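Local structure of mercuric reductase (Metallosphaera sedula, 4YWO) at residues A19-G24 and E138-A143; E199-Q204 and G229-T234; P342-T347 and N409-I414. The protein probably reduces mercuric ion to elemental mercury with NADPH, working as an FAD-containing homodimer of the pyridine nucleotide-disulfide oxidoreductase family. All coordinates share one frame; numbering follows the deposited sequence. Where two conformers were deposited one is given.

Contact 1. Residues A19-G24 and E138-A143. With FAD (flavin-adenine dinucleotide), chain B.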
loop_
_atom_site.group_PDB
_atom_site.type_symbol
_atom_site.label_atom_id
_atom_site.label_comp_id
_atom_site.label_asym_id
_atom_site.label_seq_id
_atom_site.Cartn_x
_atom_site.Cartn_y
_atom_site.Cartn_z
ATOM N N ALA A 19 3.748 18.362 33.639
ATOM C CA ALA A 19 2.305 18.260 33.504
ATOM C C ALA A 19 1.936 18.319 32.025
ATOM O O ALA A 19 2.420 19.195 31.292
ATOM C CB ALA A 19 1.561 19.376 34.235
ATOM N N ILE A 20 1.010 17.424 31.652
ATOM C CA ILE A 20 0.502 17.335 30.294
ATOM C C ILE A 20 -0.926 17.680 30.251
ATOM O O ILE A 20 -1.707 17.084 31.028
ATOM C CB ILE A 20 0.665 15.854 29.744
ATOM C CG1 ILE A 20 2.101 15.461 29.751
ATOM C CG2 ILE A 20 0.090 15.730 28.322
ATOM C CD1 ILE A 20 2.325 13.954 29.764
ATOM N N ILE A 21 -1.307 18.634 29.433
ATOM C CA ILE A 21 -2.674 19.110 29.360
ATOM C C ILE A 21 -3.346 18.562 28.129
ATOM O O ILE A 21 -3.099 19.011 27.021
ATOM C CB ILE A 21 -2.837 20.627 29.396
ATOM C CG1 ILE A 21 -1.865 21.276 30.418
ATOM C CG2 ILE A 21 -4.288 20.987 29.573
ATOM C CD1 ILE A 21 -2.153 20.939 31.810
ATOM N N GLY A 22 -4.246 17.617 28.347
ATOM C CA GLY A 22 -5.014 16.941 27.290
ATOM C C GLY A 22 -4.557 15.464 27.144
ATOM O O GLY A 22 -3.378 15.174 27.237
ATOM N N TYR A 23 -5.544 14.565 26.964
ATOM C CA TYR A 23 -5.244 13.131 26.911
ATOM C C TYR A 23 -5.751 12.407 25.629
ATOM O O TYR A 23 -6.406 11.367 25.659
ATOM C CB TYR A 23 -5.623 12.420 28.207
ATOM C CG TYR A 23 -6.990 12.506 28.780
ATOM C CD1 TYR A 23 -8.151 12.695 28.022
ATOM C CD2 TYR A 23 -7.114 12.422 30.175
ATOM C CE1 TYR A 23 -9.404 12.695 28.617
ATOM C CE2 TYR A 23 -8.384 12.427 30.755
ATOM C CZ TYR A 23 -9.515 12.616 30.001
ATOM O OH TYR A 23 -10.773 12.649 30.584
ATOM N N GLY A 24 -5.592 13.145 24.541
ATOM C CA GLY A 24 -5.700 12.612 23.180
ATOM C C GLY A 24 -4.379 12.024 22.702
ATOM O O GLY A 24 -3.489 11.651 23.462
ATOM N N GLU A 138 7.384 22.107 36.582
ATOM C CA GLU A 138 8.575 22.679 36.003
ATOM C C GLU A 138 8.452 22.847 34.500
ATOM O O GLU A 138 8.958 23.774 33.899
ATOM C CB GLU A 138 9.802 21.766 36.290
ATOM C CG GLU A 138 10.113 21.584 37.781
ATOM C CD GLU A 138 11.280 20.640 38.077
ATOM O OE1 GLU A 138 11.748 19.950 37.164
ATOM O OE2 GLU A 138 11.699 20.546 39.256
ATOM N N LYS A 139 7.752 21.847 33.915
ATOM C CA LYS A 139 7.562 21.878 32.501
ATOM C C LYS A 139 6.102 21.494 32.187
ATOM O O LYS A 139 5.523 20.685 32.902
ATOM C CB LYS A 139 8.468 20.835 31.811
ATOM C CG LYS A 139 9.974 21.075 31.956
ATOM C CD LYS A 139 10.343 22.231 31.099
ATOM C CE LYS A 139 11.760 22.761 31.365
ATOM N NZ LYS A 139 12.661 21.594 31.471
ATOM N N PHE A 140 5.551 22.052 31.129
ATOM C CA PHE A 140 4.210 21.709 30.612
ATOM C C PHE A 140 4.290 21.320 29.148
ATOM O O PHE A 140 5.003 21.951 28.319
ATOM C CB PHE A 140 3.179 22.838 30.710
ATOM C CG PHE A 140 2.763 23.121 32.145
ATOM C CD1 PHE A 140 3.599 23.883 32.931
ATOM C CD2 PHE A 140 1.556 22.731 32.648
ATOM C CE1 PHE A 140 3.231 24.215 34.239
ATOM C CE2 PHE A 140 1.204 23.084 33.969
ATOM C CZ PHE A 140 2.066 23.743 34.746
ATOM N N VAL A 141 3.419 20.380 28.772
ATOM C CA VAL A 141 3.124 20.166 27.368
ATOM C C VAL A 141 1.650 20.358 27.144
ATOM O O VAL A 141 0.813 19.652 27.808
ATOM C CB VAL A 141 3.544 18.723 26.950
ATOM C CG1 VAL A 141 3.049 18.457 25.505
ATOM C CG2 VAL A 141 5.036 18.501 27.108
ATOM N N ILE A 142 1.289 21.345 26.341
ATOM C CA ILE A 142 -0.104 21.629 26.039
ATOM C C ILE A 142 -0.520 20.810 24.814
ATOM O O ILE A 142 0.052 21.028 23.753
ATOM C CB ILE A 142 -0.369 23.125 25.795
ATOM C CG1 ILE A 142 0.152 23.936 27.039
ATOM C CG2 ILE A 142 -1.832 23.405 25.512
ATOM C CD1 ILE A 142 0.072 25.391 26.824
ATOM N N ALA A 143 -1.580 20.013 24.981
ATOM C CA ALA A 143 -2.032 19.097 23.880
ATOM C C ALA A 143 -3.548 18.988 23.912
ATOM O O ALA A 143 -4.153 17.932 24.057
ATOM C CB ALA A 143 -1.404 17.771 24.175
HETATM P PA FAD B . -7.219 15.910 21.000
HETATM O O1A FAD B . -7.149 14.408 20.856
HETATM O O2A FAD B . -8.540 16.622 20.823
HETATM O O5B FAD B . -6.624 16.305 22.443
HETATM C C5B FAD B . -7.350 17.170 23.313
HETATM C C4B FAD B . -7.811 16.387 24.537
HETATM O O4B FAD B . -7.394 17.062 25.727
HETATM C C3B FAD B . -9.326 16.266 24.575
HETATM O O3B FAD B . -9.709 14.889 24.553
HETATM C C2B FAD B . -9.770 16.909 25.874
HETATM O O2B FAD B . -10.441 15.946 26.691
HETATM C C1B FAD B . -8.505 17.390 26.567
HETATM N N9A FAD B . -8.568 18.859 26.762
HETATM C C8A FAD B . -8.835 19.769 25.808
HETATM N N7A FAD B . -8.818 21.029 26.314
HETATM C C5A FAD B . -8.536 20.934 27.626
HETATM C C6A FAD B . -8.366 21.881 28.753
HETATM N N6A FAD B . -8.499 23.217 28.573
HETATM N N1A FAD B . -8.074 21.366 29.969
HETATM C C2A FAD B . -7.939 20.040 30.161
HETATM N N3A FAD B . -8.078 19.125 29.184
HETATM C C4A FAD B . -8.372 19.501 27.917
HETATM N N1 FAD B . -6.343 12.285 11.417
HETATM C C2 FAD B . -5.677 11.321 10.733
HETATM O O2 FAD B . -4.428 11.308 10.778
HETATM N N3 FAD B . -6.305 10.377 10.009
HETATM C C4 FAD B . -7.639 10.323 9.910
HETATM O O4 FAD B . -8.194 9.433 9.228
HETATM C C4X FAD B . -8.443 11.342 10.628
HETATM N N5 FAD B . -9.793 11.355 10.579
HETATM C C5X FAD B . -10.499 12.298 11.245
HETATM C C6 FAD B . -11.888 12.293 11.180
HETATM C C7 FAD B . -12.621 13.258 11.862
HETATM C C7M FAD B . -14.126 13.250 11.790
HETATM C C8 FAD B . -11.922 14.299 12.661
HETATM C C8M FAD B . -12.718 15.343 13.398
HETATM C C9 FAD B . -10.534 14.308 12.729
HETATM C C9A FAD B . -9.801 13.343 12.048
HETATM N N10 FAD B . -8.394 13.345 12.111
HETATM C C10 FAD B . -7.691 12.350 11.406
HETATM C "C1'" FAD B . -7.678 14.358 12.890
HETATM C "C2'" FAD B . -7.207 13.749 14.205
HETATM O "O2'" FAD B . -8.311 13.117 14.862
HETATM C "C3'" FAD B . -6.614 14.814 15.120
HETATM O "O3'" FAD B . -5.616 15.553 14.407
HETATM C "C4'" FAD B . -5.991 14.183 16.359
HETATM O "O4'" FAD B . -7.019 13.607 17.171
HETATM C "C5'" FAD B . -5.223 15.219 17.172
HETATM O "O5'" FAD B . -5.134 14.789 18.529
HETATM P P FAD B . -4.750 15.832 19.692
HETATM O O1P FAD B . -4.361 15.045 20.922
HETATM O O2P FAD B . -3.797 16.852 19.118
HETATM O O3P FAD B . -6.153 16.564 19.987
HETATM O O HOH W 1 -3.799 15.204 23.430
#
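Ala19 to Ile21 pair in parallel with Phe140 to Ile142, and the backbone ladder is closed by Ala19 N on Lys139 O (3.0 Å), Val141 N on Ala19 O, Ile21 N on Val141 O and Ala143 N on Ile21 O (2.7 Å). The side-chain contacts between the strands lie on the face of Ala19, Ile21 and Phe140. There Ala19 CB approaches the Phe140 ring obliquely, 3.7 Å from Phe140 CD2, while Ile21 CD1 comes to the ring edge near its plane, 4.2 Å from Phe140 CD2. Phe140 CG stands anti to its own carbonyl carbon (chi1 -70°), which brings CD2 and CE2 to Ala19 CB; Phe122 meets this ring edge-to-face. Past Ile21 the strand opens into the glycine-rich turn of a Rossmann fold, with Gly22 and Gly24 fitting the GxGxxG pattern and Gly24 at the N-cap position of helix 25-36. The backbone of Gly22, at a phi of 110°, runs close beside Ala143, with Gly22 CA 3.5 Å from Ala143 O in a CA-H...O contact. A water lies within hydrogen-bonding distance of Ala143 O (2.8 Å) and FAD O1P, though its protons may be shared otherwise, and accepts weakly from Gly24 N. Ile21 CG2 lies 3.8 Å from FAD C2A, against the adenine. The opposite end of the pair is looser: the chain turns a corner at the exposed Glu138, and the partly exposed Lys139 leads its side chain away from strand 16-21 to hydrogen-bond Ala328 O through NZ.

Contact 2. Residues E199-Q204 and G229-T234; sequences EVAILQ and GVAVVT
Val200 and Ala231 start a parallel ladder between strands 199-203 and 231-233; the axes of these strand segments come within 4.8 Å, 15° apart in direction. Ala201 faces Ala231, Ile202 faces Val232 and Leu203 faces Val233. The bonds alternate between the strands: Ala231 N reaches Val200 O, Ile202 N reaches Ala231 O (2.8 Å), Val233 N reaches Ile202 O, and Gln204 N reaches Val233 O (2.9 Å). At the N-terminal end, where Gly229 closes the preceding helix in a Schellman motif, a water takes over from direct pairing: it accepts from Val200 N and donates weakly to Gly229 O.

Val200, Ile202 and Val230 are buried together on the face that also carries the partly exposed Val232. Val230 CG1, anti to the backbone N (chi1 177°), meets two neighbours, Ile202 CD1 at 3.8 Å where the side chains cross at a slant, and Val200 CG1 at 4.2 Å where the two valines lie alongside each other. The other face, with Ala201, Leu203, Ala231 and Val233, is less enclosed. On it Ala201 CB and Ala231 CB are 4.1 Å apart, and Leu203 lies beside Val233, pointing the same way, with Leu203 CD2 3.9 Å from Val233 CB. At the C-terminal end Gln204 CG passes Thr234 CG2 at a slant, while the bent Gln204 chain carries NE2 off to Val208 O.

The pair belongs to a beta-alpha-beta crossover made through helix 215-227, whose Met225 packs on Ile202, Val230 and Val232. Helix 184-194 supplies Ala190 against Val200 and Ile202, strand 176-180 bonds the other edge of 199-203, and 231-233 is the outermost strand of this parallel sheet within the chain.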
loop_
_atom_site.group_PDB
_atom_site.type_symbol
_atom_site.label_atom_id
_atom_site.label_comp_id
_atom_site.label_asym_id
_atom_site.label_seq_id
_atom_site.Cartn_x
_atom_site.Cartn_y
_atom_site.Cartn_z
ATOM N N GLU A 199 -29.295 11.788 -0.259
ATOM C CA GLU A 199 -29.037 12.796 -1.295
ATOM C C GLU A 199 -28.198 13.909 -0.698
ATOM O O GLU A 199 -28.654 14.661 0.161
ATOM C CB GLU A 199 -30.333 13.379 -1.792
ATOM C CG GLU A 199 -30.237 14.486 -2.797
ATOM C CD GLU A 199 -31.590 15.186 -2.921
ATOM O OE1 GLU A 199 -32.412 14.672 -3.701
ATOM O OE2 GLU A 199 -31.858 16.194 -2.194
ATOM N N VAL A 200 -26.942 14.014 -1.136
ATOM C CA VAL A 200 -26.014 14.952 -0.513
ATOM C C VAL A 200 -25.651 16.068 -1.475
ATOM O O VAL A 200 -25.403 15.841 -2.659
ATOM C CB VAL A 200 -24.704 14.216 -0.079
ATOM C CG1 VAL A 200 -23.688 15.172 0.524
ATOM C CG2 VAL A 200 -24.943 13.035 0.812
ATOM N N ALA A 201 -25.598 17.254 -0.931
ATOM C CA ALA A 201 -24.991 18.394 -1.594
ATOM C C ALA A 201 -23.854 18.986 -0.824
ATOM O O ALA A 201 -23.969 19.205 0.390
ATOM C CB ALA A 201 -25.984 19.504 -1.842
ATOM N N ILE A 202 -22.749 19.275 -1.508
ATOM C CA ILE A 202 -21.610 19.973 -0.908
ATOM C C ILE A 202 -21.665 21.418 -1.345
ATOM O O ILE A 202 -21.760 21.679 -2.543
ATOM C CB ILE A 202 -20.265 19.375 -1.403
ATOM C CG1 ILE A 202 -20.047 18.011 -0.732
ATOM C CG2 ILE A 202 -19.109 20.319 -1.106
ATOM C CD1 ILE A 202 -18.890 17.237 -1.366
ATOM N N LEU A 203 -21.597 22.340 -0.403
ATOM C CA LEU A 203 -21.585 23.778 -0.667
ATOM C C LEU A 203 -20.239 24.357 -0.249
ATOM O O LEU A 203 -19.907 24.481 0.955
ATOM C CB LEU A 203 -22.698 24.427 0.161
ATOM C CG LEU A 203 -24.079 23.847 -0.048
ATOM C CD1 LEU A 203 -25.125 24.475 0.962
ATOM C CD2 LEU A 203 -24.570 23.838 -1.453
ATOM N N GLN A 204 -19.462 24.710 -1.261
ATOM C CA GLN A 204 -18.065 25.083 -1.096
ATOM C C GLN A 204 -17.885 26.539 -1.544
ATOM O O GLN A 204 -18.238 26.822 -2.688
ATOM C CB GLN A 204 -17.233 24.153 -1.964
ATOM C CG GLN A 204 -15.765 24.522 -2.150
ATOM C CD GLN A 204 -14.907 24.507 -0.935
ATOM O OE1 GLN A 204 -15.366 24.726 0.212
ATOM N NE2 GLN A 204 -13.589 24.344 -1.139
ATOM N N GLY A 229 -23.056 10.512 -6.961
ATOM C CA GLY A 229 -24.302 11.233 -6.970
ATOM C C GLY A 229 -24.342 12.417 -6.067
ATOM O O GLY A 229 -25.400 12.969 -5.839
ATOM N N VAL A 230 -23.218 12.872 -5.572
ATOM C CA VAL A 230 -23.193 14.070 -4.794
ATOM C C VAL A 230 -23.273 15.285 -5.718
ATOM O O VAL A 230 -22.563 15.352 -6.712
ATOM C CB VAL A 230 -21.862 14.163 -3.954
ATOM C CG1 VAL A 230 -21.764 15.452 -3.176
ATOM C CG2 VAL A 230 -21.687 12.994 -3.018
ATOM N N ALA A 231 -24.043 16.275 -5.329
ATOM C CA ALA A 231 -24.180 17.573 -6.034
ATOM C C ALA A 231 -23.073 18.454 -5.430
ATOM O O ALA A 231 -23.029 18.694 -4.223
ATOM C CB ALA A 231 -25.536 18.223 -5.719
ATOM N N VAL A 232 -22.140 18.863 -6.277
ATOM C CA VAL A 232 -21.039 19.667 -5.851
ATOM C C VAL A 232 -21.317 21.055 -6.300
ATOM O O VAL A 232 -21.393 21.274 -7.535
ATOM C CB VAL A 232 -19.739 19.119 -6.452
ATOM C CG1 VAL A 232 -18.627 20.078 -6.059
ATOM C CG2 VAL A 232 -19.451 17.728 -5.888
ATOM N N VAL A 233 -21.491 21.961 -5.372
ATOM C CA VAL A 233 -21.689 23.406 -5.688
ATOM C C VAL A 233 -20.517 24.229 -5.203
ATOM O O VAL A 233 -20.249 24.321 -4.008
ATOM C CB VAL A 233 -22.981 23.912 -5.027
ATOM C CG1 VAL A 233 -23.182 25.387 -5.434
ATOM C CG2 VAL A 233 -24.139 23.042 -5.429
ATOM N N THR A 234 -19.707 24.775 -6.131
ATOM C CA THR A 234 -18.577 25.544 -5.744
ATOM C C THR A 234 -18.830 27.105 -5.979
ATOM O O THR A 234 -19.764 27.416 -6.673
ATOM C CB THR A 234 -17.325 25.163 -6.543
ATOM O OG1 THR A 234 -17.658 25.027 -7.931
ATOM C CG2 THR A 234 -16.826 23.805 -6.048
HETATM O O HOH W 2 -25.880 12.124 -3.010
#

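Contact 3. Residues P342-T347 and N409-I414; sequences PQVIFT and NVAEMI
Val344, Phe346 and Ala411 form a small apolar cluster in which each side chain touches the other two. Val344 CG1 stands 3.6 Å above the plane of the Phe346 ring, over its centre, a placement that comes from its being anti to the backbone N (chi1 172°). Val344 CG1 is also 3.6 Å from Ala411 CB, so it touches the ring face and the alanine methyl in two directions roughly at right angles. Ala411 CB in turn meets the ring obliquely, 3.8 Å from Phe346 CE1, and lies 3.9 Å from Val344 CG2. Val344 CG2 also lies 4.1 Å from Ile414 CG2. Ile414 turns CG2 into the position between its backbone N and carbonyl carbon (chi1 -153° for CG1), which sets Ile414 CG2 3.8 Å from Pro342 CB. The contact is thus wholly apolar, with Ala411 directed at the strand from the irregular helical turn and Ile414 from the first residue of helix 414-422. Ala411 N hydrogen-bonds Asn350 OD1, and Phe346 N hydrogen-bonds Glu188 OE2. Glu412 carries its carboxylate to the second subunit, where OE1 and OE2 accept from the backbone N of Ala441 and of Ile440; Met436 of that subunit packs on Val344. This sits in the C-terminal dimerisation domain of the family, at the strand outermost in this chain of its antiparallel sheet, where Phe346 lines the FAD pocket and the subunit interface lies close to the flavin.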
loop_
_atom_site.group_PDB
_atom_site.type_symbol
_atom_site.label_atom_id
_atom_site.label_comp_id
_atom_site.label_asym_id
_atom_site.label_seq_id
_atom_site.Cartn_x
_atom_site.Cartn_y
_atom_site.Cartn_z
ATOM N N PRO A 342 2.686 12.730 5.718
ATOM C CA PRO A 342 1.561 12.479 4.765
ATOM C C PRO A 342 0.188 12.823 5.201
ATOM O O PRO A 342 -0.070 12.870 6.420
ATOM C CB PRO A 342 1.654 10.969 4.485
ATOM C CG PRO A 342 2.200 10.455 5.781
ATOM C CD PRO A 342 3.061 11.492 6.380
ATOM N N GLN A 343 -0.681 13.179 4.248
ATOM C CA GLN A 343 -2.095 13.324 4.483
ATOM C C GLN A 343 -2.903 12.552 3.445
ATOM O O GLN A 343 -2.681 12.688 2.234
ATOM C CB GLN A 343 -2.560 14.796 4.438
ATOM C CG GLN A 343 -4.075 14.910 4.645
ATOM C CD GLN A 343 -4.622 16.297 4.334
ATOM O OE1 GLN A 343 -3.876 17.270 4.112
ATOM N NE2 GLN A 343 -5.914 16.408 4.449
ATOM N N VAL A 344 -3.966 11.916 3.904
ATOM C CA VAL A 344 -4.795 11.081 3.060
ATOM C C VAL A 344 -6.236 11.422 3.337
ATOM O O VAL A 344 -6.683 11.687 4.497
ATOM C CB VAL A 344 -4.607 9.533 3.341
ATOM C CG1 VAL A 344 -5.594 8.645 2.609
ATOM C CG2 VAL A 344 -3.178 9.110 3.031
ATOM N N ILE A 345 -6.961 11.482 2.263
ATOM C CA ILE A 345 -8.456 11.521 2.240
ATOM C C ILE A 345 -8.915 10.159 1.903
ATOM O O ILE A 345 -8.642 9.613 0.807
ATOM C CB ILE A 345 -8.932 12.611 1.258
ATOM C CG1 ILE A 345 -8.426 13.953 1.615
ATOM C CG2 ILE A 345 -10.476 12.625 1.249
ATOM C CD1 ILE A 345 -8.712 15.066 0.628
ATOM N N PHE A 346 -9.652 9.495 2.779
ATOM C CA PHE A 346 -9.976 8.076 2.687
ATOM C C PHE A 346 -11.324 7.819 1.966
ATOM O O PHE A 346 -11.974 6.829 2.230
ATOM C CB PHE A 346 -9.987 7.448 4.062
ATOM C CG PHE A 346 -8.634 7.271 4.695
ATOM C CD1 PHE A 346 -7.867 6.106 4.399
ATOM C CD2 PHE A 346 -8.092 8.154 5.591
ATOM C CE1 PHE A 346 -6.596 5.931 4.942
ATOM C CE2 PHE A 346 -6.841 7.912 6.156
ATOM C CZ PHE A 346 -6.141 6.770 5.849
ATOM N N THR A 347 -11.717 8.702 1.027
ATOM C CA THR A 347 -12.636 8.306 0.048
ATOM C C THR A 347 -12.112 7.069 -0.732
ATOM O O THR A 347 -10.981 6.741 -0.647
ATOM C CB THR A 347 -12.881 9.434 -0.948
ATOM O OG1 THR A 347 -11.635 9.980 -1.443
ATOM C CG2 THR A 347 -13.643 10.626 -0.281
ATOM N N ASN A 409 -6.408 2.632 -2.916
ATOM C CA ASN A 409 -5.550 2.326 -1.806
ATOM C C ASN A 409 -4.206 3.026 -1.887
ATOM O O ASN A 409 -3.237 2.555 -1.324
ATOM C CB ASN A 409 -5.300 0.837 -1.705
ATOM C CG ASN A 409 -6.550 0.030 -1.433
ATOM O OD1 ASN A 409 -6.701 -1.090 -2.024
ATOM N ND2 ASN A 409 -7.388 0.492 -0.543
ATOM N N VAL A 410 -4.159 4.239 -2.513
ATOM C CA VAL A 410 -2.873 4.970 -2.520
ATOM C C VAL A 410 -2.433 5.357 -1.102
ATOM O O VAL A 410 -1.292 5.719 -0.911
ATOM C CB VAL A 410 -2.845 6.102 -3.550
ATOM C CG1 VAL A 410 -2.974 5.609 -4.973
ATOM C CG2 VAL A 410 -3.864 7.206 -3.267
ATOM N N ALA A 411 -3.340 5.355 -0.133
ATOM C CA ALA A 411 -2.901 5.560 1.221
ATOM C C ALA A 411 -1.792 4.600 1.677
ATOM O O ALA A 411 -0.943 5.008 2.488
ATOM C CB ALA A 411 -4.052 5.377 2.169
ATOM N N GLU A 412 -1.723 3.419 1.067
ATOM C CA GLU A 412 -0.800 2.345 1.468
ATOM C C GLU A 412 0.578 2.569 0.889
ATOM O O GLU A 412 1.512 1.923 1.361
ATOM C CB GLU A 412 -1.341 0.956 1.133
ATOM C CG GLU A 412 -2.622 0.595 1.857
ATOM C CD GLU A 412 -2.499 0.511 3.408
ATOM O OE1 GLU A 412 -1.313 0.526 3.842
ATOM O OE2 GLU A 412 -3.530 0.579 4.168
ATOM N N MET A 413 0.694 3.336 -0.187
ATOM C CA MET A 413 1.984 3.640 -0.818
ATOM C C MET A 413 2.566 4.988 -0.399
ATOM O O MET A 413 3.732 5.259 -0.663
ATOM C CB MET A 413 1.911 3.640 -2.343
ATOM C CG MET A 413 1.325 4.881 -2.951
ATOM S SD MET A 413 1.152 4.597 -4.749
ATOM C CE MET A 413 0.822 6.250 -5.358
ATOM N N ILE A 414 1.819 5.833 0.297
ATOM C CA ILE A 414 2.284 7.193 0.579
ATOM C C ILE A 414 3.368 7.135 1.620
ATOM O O ILE A 414 4.232 8.019 1.654
ATOM C CB ILE A 414 1.130 8.145 0.934
ATOM C CG1 ILE A 414 1.469 9.619 0.588
ATOM C CG2 ILE A 414 0.671 7.996 2.388
ATOM C CD1 ILE A 414 1.617 9.883 -0.866
#

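Overall arrangement
Along the chain the contacts follow one another without interleaving. Contact 1 belongs to the five-stranded parallel sheet that holds FAD, contact 2 to a separate four-stranded parallel sheet, which in this family usually serves the nicotinamide nucleotide, and contact 3 to the antiparallel dimerisation domain. Contacts 1 and 2 lie on opposite sides of the chain's centre, 40 Å between centres; the centre of contact 3 is 30 Å from the first and 23 Å from the second, and the nearest atoms of contacts 2 and 3 are about 9 Å apart. FAD spans from contact 1 to contact 3, whose nearest atoms are about 17 Å apart, so one cofactor touches both domains near the dimer interface.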